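Local structure of phosphodiesterase (Salpingoeca rosetta, 7D7P) at residues 267-270 / 271-275; 313-316 / 317-321; 338-341 / 342-346. The protein is a phosphodiesterase of the HD-domain clan, an all-helical metalloprotein whose model carries a zinc ion and a magnesium ion. One frame throughout, in Å; residues are numbered along the deposited sequence.

Interaction 1. Residues 267-270 / 271-275; sequences PFES and NKRWS
F268 lays its ring alongside K272, and S270 meets the edge of the W274 indole one turn on. Both pairs belong to the opening of helix 268-291, where P267 holds the N-cap position and its O takes the N-H of N271 in the carbonyl plane. CG anti to the backbone N (chi1 -179°) sends the F268 ring forward along the helix, toward K272. K272 CB then stands over one face of that ring, 4.3 Å above the plane and shifted toward the rim, while K272 CD approaches CE2 obliquely at 4.3 Å. The ring also meets W348 of helix 336-359 edge to face, and W348 NE1 in turn donates to N271 OD1. W274 is turned differently. Its CG sits beside its own backbone N (chi1 -77°), which swings the indole toward the preceding turn and puts CD1 3.2 Å from S270 O, in the ring plane. That carbonyl also accepts the nearly straight N-H of W274 (168°), so backbone and ring edge of one residue meet the same oxygen. D57 reaches both side chains, bonding W274 NE1 through OD1 and, weakly, S270 OG through OD2; the tryptophan's N-H is thereby satisfied, and with F106 and H262 edge to face on the indole, this probably fixes its rotation. On the outer side E269 and R273 touch through aliphatic parts, CG to CD at 4.2 Å. Their charges do not meet: R273 NH1 makes its salt bridge to D60, and E269 OE1 remains 4.8 Å from R273 NH1.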
loop_
_atom_site.group_PDB
_atom_site.type_symbol
_atom_site.label_atom_id
_atom_site.label_comp_id
_atom_site.label_asym_id
_atom_site.label_seq_id
_atom_site.Cartn_x
_atom_site.Cartn_y
_atom_site.Cartn_z
ATOM N N PRO A 267 -14.067 15.030 1.020
ATOM C CA PRO A 267 -15.086 13.987 1.204
ATOM C C PRO A 267 -15.233 13.138 -0.053
ATOM O O PRO A 267 -14.957 13.592 -1.166
ATOM C CB PRO A 267 -16.360 14.784 1.502
ATOM C CG PRO A 267 -15.862 16.044 2.121
ATOM C CD PRO A 267 -14.560 16.357 1.435
ATOM N N PHE A 268 -15.677 11.889 0.136
ATOM C CA PHE A 268 -15.605 10.915 -0.953
ATOM C C PHE A 268 -16.435 11.342 -2.155
ATOM O O PHE A 268 -16.041 11.100 -3.302
ATOM C CB PHE A 268 -16.047 9.531 -0.484
ATOM C CG PHE A 268 -15.977 8.492 -1.569
ATOM C CD1 PHE A 268 -14.755 7.973 -1.967
ATOM C CD2 PHE A 268 -17.125 8.061 -2.214
ATOM C CE1 PHE A 268 -14.680 7.028 -2.977
ATOM C CE2 PHE A 268 -17.056 7.113 -3.225
ATOM C CZ PHE A 268 -15.833 6.598 -3.605
ATOM N N GLU A 269 -17.592 11.966 -1.920
ATOM C CA GLU A 269 -18.385 12.458 -3.042
ATOM C C GLU A 269 -17.597 13.475 -3.858
ATOM O O GLU A 269 -17.695 13.506 -5.089
ATOM C CB GLU A 269 -19.697 13.065 -2.547
ATOM C CG GLU A 269 -20.677 13.377 -3.671
ATOM C CD GLU A 269 -22.013 13.880 -3.164
ATOM O OE1 GLU A 269 -22.114 15.084 -2.842
ATOM O OE2 GLU A 269 -22.964 13.073 -3.091
ATOM N N SER A 270 -16.801 14.311 -3.186
ATOM C CA SER A 270 -15.916 15.225 -3.902
ATOM C C SER A 270 -14.777 14.468 -4.575
ATOM O O SER A 270 -14.406 14.777 -5.715
ATOM C CB SER A 270 -15.376 16.287 -2.940
ATOM O OG SER A 270 -14.294 17.000 -3.514
ATOM N N ASN A 271 -14.218 13.467 -3.885
ATOM C CA ASN A 271 -13.158 12.648 -4.467
ATOM C C ASN A 271 -13.622 11.982 -5.759
ATOM O O ASN A 271 -12.890 11.972 -6.757
ATOM C CB ASN A 271 -12.702 11.598 -3.450
ATOM C CG ASN A 271 -11.387 10.921 -3.836
ATOM O OD1 ASN A 271 -10.873 10.079 -3.093
ATOM N ND2 ASN A 271 -10.842 11.281 -4.989
ATOM N N LYS A 272 -14.840 11.438 -5.765
ATOM C CA LYS A 272 -15.303 10.663 -6.911
ATOM C C LYS A 272 -15.640 11.553 -8.103
ATOM O O LYS A 272 -15.326 11.205 -9.247
ATOM C CB LYS A 272 -16.516 9.821 -6.515
ATOM C CG LYS A 272 -16.920 8.799 -7.564
ATOM C CD LYS A 272 -18.232 8.123 -7.201
ATOM C CE LYS A 272 -18.459 6.889 -8.053
ATOM N NZ LYS A 272 -18.223 7.172 -9.496
ATOM N N ARG A 273 -16.289 12.695 -7.863
ATOM C CA ARG A 273 -16.696 13.555 -8.972
ATOM C C ARG A 273 -15.491 14.145 -9.695
ATOM O O ARG A 273 -15.472 14.211 -10.929
ATOM C CB ARG A 273 -17.611 14.673 -8.469
ATOM C CG ARG A 273 -18.976 14.197 -8.002
ATOM C CD ARG A 273 -19.747 15.316 -7.319
ATOM N NE ARG A 273 -20.219 16.321 -8.267
ATOM C CZ ARG A 273 -20.787 17.472 -7.917
ATOM N NH1 ARG A 273 -20.950 17.773 -6.634
ATOM N NH2 ARG A 273 -21.187 18.326 -8.849
ATOM N N TRP A 274 -14.479 14.584 -8.945
ATOM C CA TRP A 274 -13.298 15.164 -9.575
ATOM C C TRP A 274 -12.451 14.094 -10.253
ATOM O O TRP A 274 -11.893 14.329 -11.331
ATOM C CB TRP A 274 -12.474 15.930 -8.543
ATOM C CG TRP A 274 -13.048 17.264 -8.181
ATOM C CD1 TRP A 274 -13.812 17.559 -7.089
ATOM C CD2 TRP A 274 -12.902 18.488 -8.912
ATOM N NE1 TRP A 274 -14.149 18.892 -7.093
ATOM C CE2 TRP A 274 -13.604 19.485 -8.202
ATOM C CE3 TRP A 274 -12.247 18.839 -10.097
ATOM C CZ2 TRP A 274 -13.668 20.808 -8.636
ATOM C CZ3 TRP A 274 -12.314 20.156 -10.529
ATOM C CH2 TRP A 274 -13.019 21.123 -9.801
ATOM N N SER A 275 -12.341 12.913 -9.637
ATOM C CA SER A 275 -11.573 11.832 -10.250
ATOM C C SER A 275 -12.216 11.365 -11.550
ATOM O O SER A 275 -11.516 11.043 -12.515
ATOM C CB SER A 275 -11.432 10.663 -9.275
ATOM O OG SER A 275 -10.512 10.972 -8.243
#

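Interaction 2. Residues 313-316 / 317-321; sequences IGFI and NFVVK
The F315 ring is packed against two consecutive valines, V319 and V320, and this is the tight side of the contact. CE2 presses on V320 CG2 at 3.5 Å, while across the ring from there CE1 meets V319 CG1 at 3.7 Å; both methyls lie on the same side of the ring plane and come in obliquely. With its CG anti to the backbone N (chi1 -177°), the ring leans forward along the helix, over the turn that carries both valines. That turn is a wider pi-type one in helix 305-330, at 317-320, which probably helps to bring both to the ring. There F315 O accepts the N-H of V320 (3.1 Å, 159°) and only weakly that of V319, and K321 N then bonds I316 O at 2.8 Å, so the carbonyl partners have slipped from four residues apart to five. I316 and V320 also rest on P264 of a neighbouring loop. The solvent side is looser: F318 is exposed, and its ring turns an edge to G314, CD2 3.6 Å from G314 O. I313 and N317, side by side (CG2 to ND2 3.9 Å), pack against helix 336-359.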
loop_
_atom_site.group_PDB
_atom_site.type_symbol
_atom_site.label_atom_id
_atom_site.label_comp_id
_atom_site.label_asym_id
_atom_site.label_seq_id
_atom_site.Cartn_x
_atom_site.Cartn_y
_atom_site.Cartn_z
ATOM N N ILE A 313 -6.900 3.714 -6.151
ATOM C CA ILE A 313 -6.227 2.917 -5.127
ATOM C C ILE A 313 -4.717 2.972 -5.320
ATOM O O ILE A 313 -3.957 3.161 -4.363
ATOM C CB ILE A 313 -6.745 1.468 -5.147
ATOM C CG1 ILE A 313 -8.218 1.422 -4.741
ATOM C CG2 ILE A 313 -5.909 0.591 -4.228
ATOM C CD1 ILE A 313 -8.911 0.138 -5.131
ATOM N N GLY A 314 -4.259 2.813 -6.563
ATOM C CA GLY A 314 -2.830 2.879 -6.825
ATOM C C GLY A 314 -2.259 4.269 -6.614
ATOM O O GLY A 314 -1.163 4.422 -6.068
ATOM N N PHE A 315 -2.994 5.299 -7.038
ATOM C CA PHE A 315 -2.512 6.668 -6.878
ATOM C C PHE A 315 -2.428 7.055 -5.407
ATOM O O PHE A 315 -1.500 7.759 -4.996
ATOM C CB PHE A 315 -3.423 7.630 -7.641
ATOM C CG PHE A 315 -2.968 9.061 -7.599
ATOM C CD1 PHE A 315 -1.750 9.432 -8.147
ATOM C CD2 PHE A 315 -3.764 10.036 -7.022
ATOM C CE1 PHE A 315 -1.332 10.751 -8.114
ATOM C CE2 PHE A 315 -3.353 11.358 -6.988
ATOM C CZ PHE A 315 -2.134 11.715 -7.531
ATOM N N ILE A 316 -3.381 6.595 -4.597
ATOM C CA ILE A 316 -3.358 6.910 -3.174
ATOM C C ILE A 316 -2.280 6.100 -2.461
ATOM O O ILE A 316 -1.546 6.628 -1.618
ATOM C CB ILE A 316 -4.751 6.676 -2.562
ATOM C CG1 ILE A 316 -5.731 7.749 -3.044
ATOM C CG2 ILE A 316 -4.677 6.651 -1.045
ATOM C CD1 ILE A 316 -7.176 7.443 -2.726
ATOM N N ASN A 317 -2.149 4.815 -2.798
ATOM C CA ASN A 317 -1.236 3.950 -2.056
ATOM C C ASN A 317 0.226 4.293 -2.315
ATOM O O ASN A 317 1.060 4.147 -1.414
ATOM C CB ASN A 317 -1.495 2.484 -2.402
ATOM C CG ASN A 317 -2.318 1.775 -1.343
ATOM O OD1 ASN A 317 -2.439 2.250 -0.215
ATOM N ND2 ASN A 317 -2.886 0.631 -1.703
ATOM N N PHE A 318 0.562 4.750 -3.520
ATOM C CA PHE A 318 1.954 4.956 -3.888
ATOM C C PHE A 318 2.353 6.417 -4.044
ATOM O O PHE A 318 3.553 6.702 -4.110
ATOM C CB PHE A 318 2.272 4.207 -5.191
ATOM C CG PHE A 318 2.356 2.718 -5.022
ATOM C CD1 PHE A 318 3.378 2.151 -4.276
ATOM C CD2 PHE A 318 1.410 1.886 -5.597
ATOM C CE1 PHE A 318 3.458 0.781 -4.112
ATOM C CE2 PHE A 318 1.486 0.513 -5.438
ATOM C CZ PHE A 318 2.511 -0.038 -4.694
ATOM N N VAL A 319 1.401 7.347 -4.102
ATOM C CA VAL A 319 1.747 8.751 -4.318
ATOM C C VAL A 319 1.230 9.627 -3.181
ATOM O O VAL A 319 2.004 10.343 -2.537
ATOM C CB VAL A 319 1.216 9.254 -5.672
ATOM C CG1 VAL A 319 1.557 10.724 -5.857
ATOM C CG2 VAL A 319 1.785 8.425 -6.813
ATOM N N VAL A 320 -0.076 9.581 -2.924
ATOM C CA VAL A 320 -0.680 10.514 -1.977
ATOM C C VAL A 320 -0.360 10.118 -0.542
ATOM O O VAL A 320 0.077 10.950 0.261
ATOM C CB VAL A 320 -2.199 10.612 -2.209
ATOM C CG1 VAL A 320 -2.813 11.635 -1.258
ATOM C CG2 VAL A 320 -2.489 10.985 -3.651
ATOM N N LYS A 321 -0.584 8.851 -0.193
ATOM C CA LYS A 321 -0.352 8.419 1.187
ATOM C C LYS A 321 1.102 8.557 1.611
ATOM O O LYS A 321 1.350 9.109 2.702
ATOM C CB LYS A 321 -0.858 6.983 1.373
ATOM C CG LYS A 321 -0.964 6.535 2.820
ATOM C CD LYS A 321 -1.829 5.285 2.929
ATOM C CE LYS A 321 -2.049 4.876 4.374
ATOM N NZ LYS A 321 -3.102 3.828 4.488
#

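Interaction 3. Residues 338-341 / 342-346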
loop_
_atom_site.group_PDB
_atom_site.type_symbol
_atom_site.label_atom_id
_atom_site.label_comp_id
_atom_site.label_asym_id
_atom_site.label_seq_id
_atom_site.Cartn_x
_atom_site.Cartn_y
_atom_site.Cartn_z
ATOM N N LEU A 338 -4.572 12.258 6.900
ATOM C CA LEU A 338 -4.320 10.836 6.692
ATOM C C LEU A 338 -5.566 10.003 6.968
ATOM O O LEU A 338 -5.774 8.968 6.323
ATOM C CB LEU A 338 -3.160 10.372 7.575
ATOM C CG LEU A 338 -1.761 10.794 7.119
ATOM C CD1 LEU A 338 -0.721 10.452 8.173
ATOM C CD2 LEU A 338 -1.415 10.139 5.792
ATOM N N ASP A 339 -6.401 10.435 7.917
ATOM C CA ASP A 339 -7.662 9.745 8.167
ATOM C C ASP A 339 -8.654 9.966 7.032
ATOM O O ASP A 339 -9.449 9.071 6.726
ATOM C CB ASP A 339 -8.263 10.206 9.495
ATOM C CG ASP A 339 -7.375 9.879 10.682
ATOM O OD1 ASP A 339 -6.669 8.849 10.634
ATOM O OD2 ASP A 339 -7.383 10.651 11.664
ATOM N N THR A 340 -8.632 11.146 6.406
ATOM C CA THR A 340 -9.465 11.367 5.228
ATOM C C THR A 340 -8.985 10.521 4.055
ATOM O O THR A 340 -9.796 9.916 3.343
ATOM C CB THR A 340 -9.467 12.849 4.850
ATOM O OG1 THR A 340 -9.977 13.625 5.943
ATOM C CG2 THR A 340 -10.330 13.085 3.622
ATOM N N ILE A 341 -7.670 10.462 3.846
ATOM C CA ILE A 341 -7.114 9.648 2.769
ATOM C C ILE A 341 -7.482 8.181 2.961
ATOM O O ILE A 341 -7.849 7.488 2.004
ATOM C CB ILE A 341 -5.588 9.854 2.690
ATOM C CG1 ILE A 341 -5.266 11.241 2.125
ATOM C CG2 ILE A 341 -4.934 8.766 1.853
ATOM C CD1 ILE A 341 -3.862 11.711 2.424
ATOM N N ASP A 342 -7.411 7.690 4.201
ATOM C CA ASP A 342 -7.721 6.285 4.459
ATOM C C ASP A 342 -9.198 5.984 4.233
ATOM O O ASP A 342 -9.542 4.939 3.669
ATOM C CB ASP A 342 -7.305 5.910 5.881
ATOM C CG ASP A 342 -5.803 5.748 6.024
ATOM O OD1 ASP A 342 -5.110 5.695 4.986
ATOM O OD2 ASP A 342 -5.315 5.680 7.173
ATOM N N ALA A 343 -10.085 6.884 4.665
ATOM C CA ALA A 343 -11.513 6.675 4.442
ATOM C C ALA A 343 -11.836 6.597 2.955
ATOM O O ALA A 343 -12.613 5.736 2.525
ATOM C CB ALA A 343 -12.321 7.789 5.111
ATOM N N ASN A 344 -11.244 7.485 2.151
ATOM C CA ASN A 344 -11.443 7.418 0.705
ATOM C C ASN A 344 -10.814 6.159 0.121
ATOM O O ASN A 344 -11.399 5.519 -0.762
ATOM C CB ASN A 344 -10.864 8.664 0.034
ATOM C CG ASN A 344 -11.656 9.919 0.348
ATOM O OD1 ASN A 344 -12.865 9.866 0.572
ATOM N ND2 ASN A 344 -10.976 11.062 0.354
ATOM N N LEU A 345 -9.621 5.790 0.595
ATOM C CA LEU A 345 -8.983 4.567 0.122
ATOM C C LEU A 345 -9.841 3.343 0.421
ATOM O O LEU A 345 -9.985 2.453 -0.426
ATOM C CB LEU A 345 -7.599 4.420 0.755
ATOM C CG LEU A 345 -6.806 3.171 0.370
ATOM C CD1 LEU A 345 -6.589 3.111 -1.137
ATOM C CD2 LEU A 345 -5.478 3.136 1.111
ATOM N N ALA A 346 -10.423 3.283 1.623
ATOM C CA ALA A 346 -11.303 2.170 1.964
ATOM C C ALA A 346 -12.553 2.157 1.095
ATOM O O ALA A 346 -13.077 1.083 0.777
ATOM C CB ALA A 346 -11.686 2.237 3.442
#
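T340 and N344 stand side by side one turn apart on helix 336-359, a regular alpha-helical stretch in which N344 N bonds T340 O almost straight (169°). N344 repays following outward. Its CB is 3.7 Å from T340 O, beside the backbone bond just made. CG lies beside the backbone N (chi1 -69°), which folds the amide back over the preceding turn, and it comes to 3.5 Å from the same carbonyl oxygen. OD1, 4.1 Å from T340 O, lies by F268 of helix 268-291. At the tip, ND2 passes T340 CG2 at 3.9 Å. It is also near T340 O, but the angle there is too poor for a bond; its hydrogens go instead to the backbone oxygens of P264 and K266. Those two acceptors hold the buried amide in one orientation and tie the helix to the loop that leads into helix 268-291. On another face, I341 and L345 join through the backbone bond from L345 N to I341 O, with I341 packing on I316 and L345 on N317 of helix 305-330. D342 leans back on L338 in its turn. Its OD1 is paired with K321, while OD2 lies close to E287 OE2 of the second subunit, a like-charge approach that K321, weakly paired with that same glutamate, probably offsets. Within the helix, D342 CG sits 3.2 Å from L338 O.

The three contacts sit on the last three helices, and interaction 3 touches both of the others: its centre is 12 Å from that of interaction 1 and 11 Å from that of interaction 2, whereas interactions 1 and 2 lie 15 Å apart and do not touch. Toward interaction 1, N344 OD1 packs on F268 CA at 3.3 Å. Toward interaction 2, K321 NZ bridges to D342 OD1 at 2.8 Å and I316 CG2 meets I341 CG2 at 3.6 Å. Interaction 1 comes closer to the zinc ion than interaction 2: the W274 side chain, which touches the zinc ligand H111, is about 9 Å from it, against about 11 Å for F315; both lie about 12 Å from the magnesium ion.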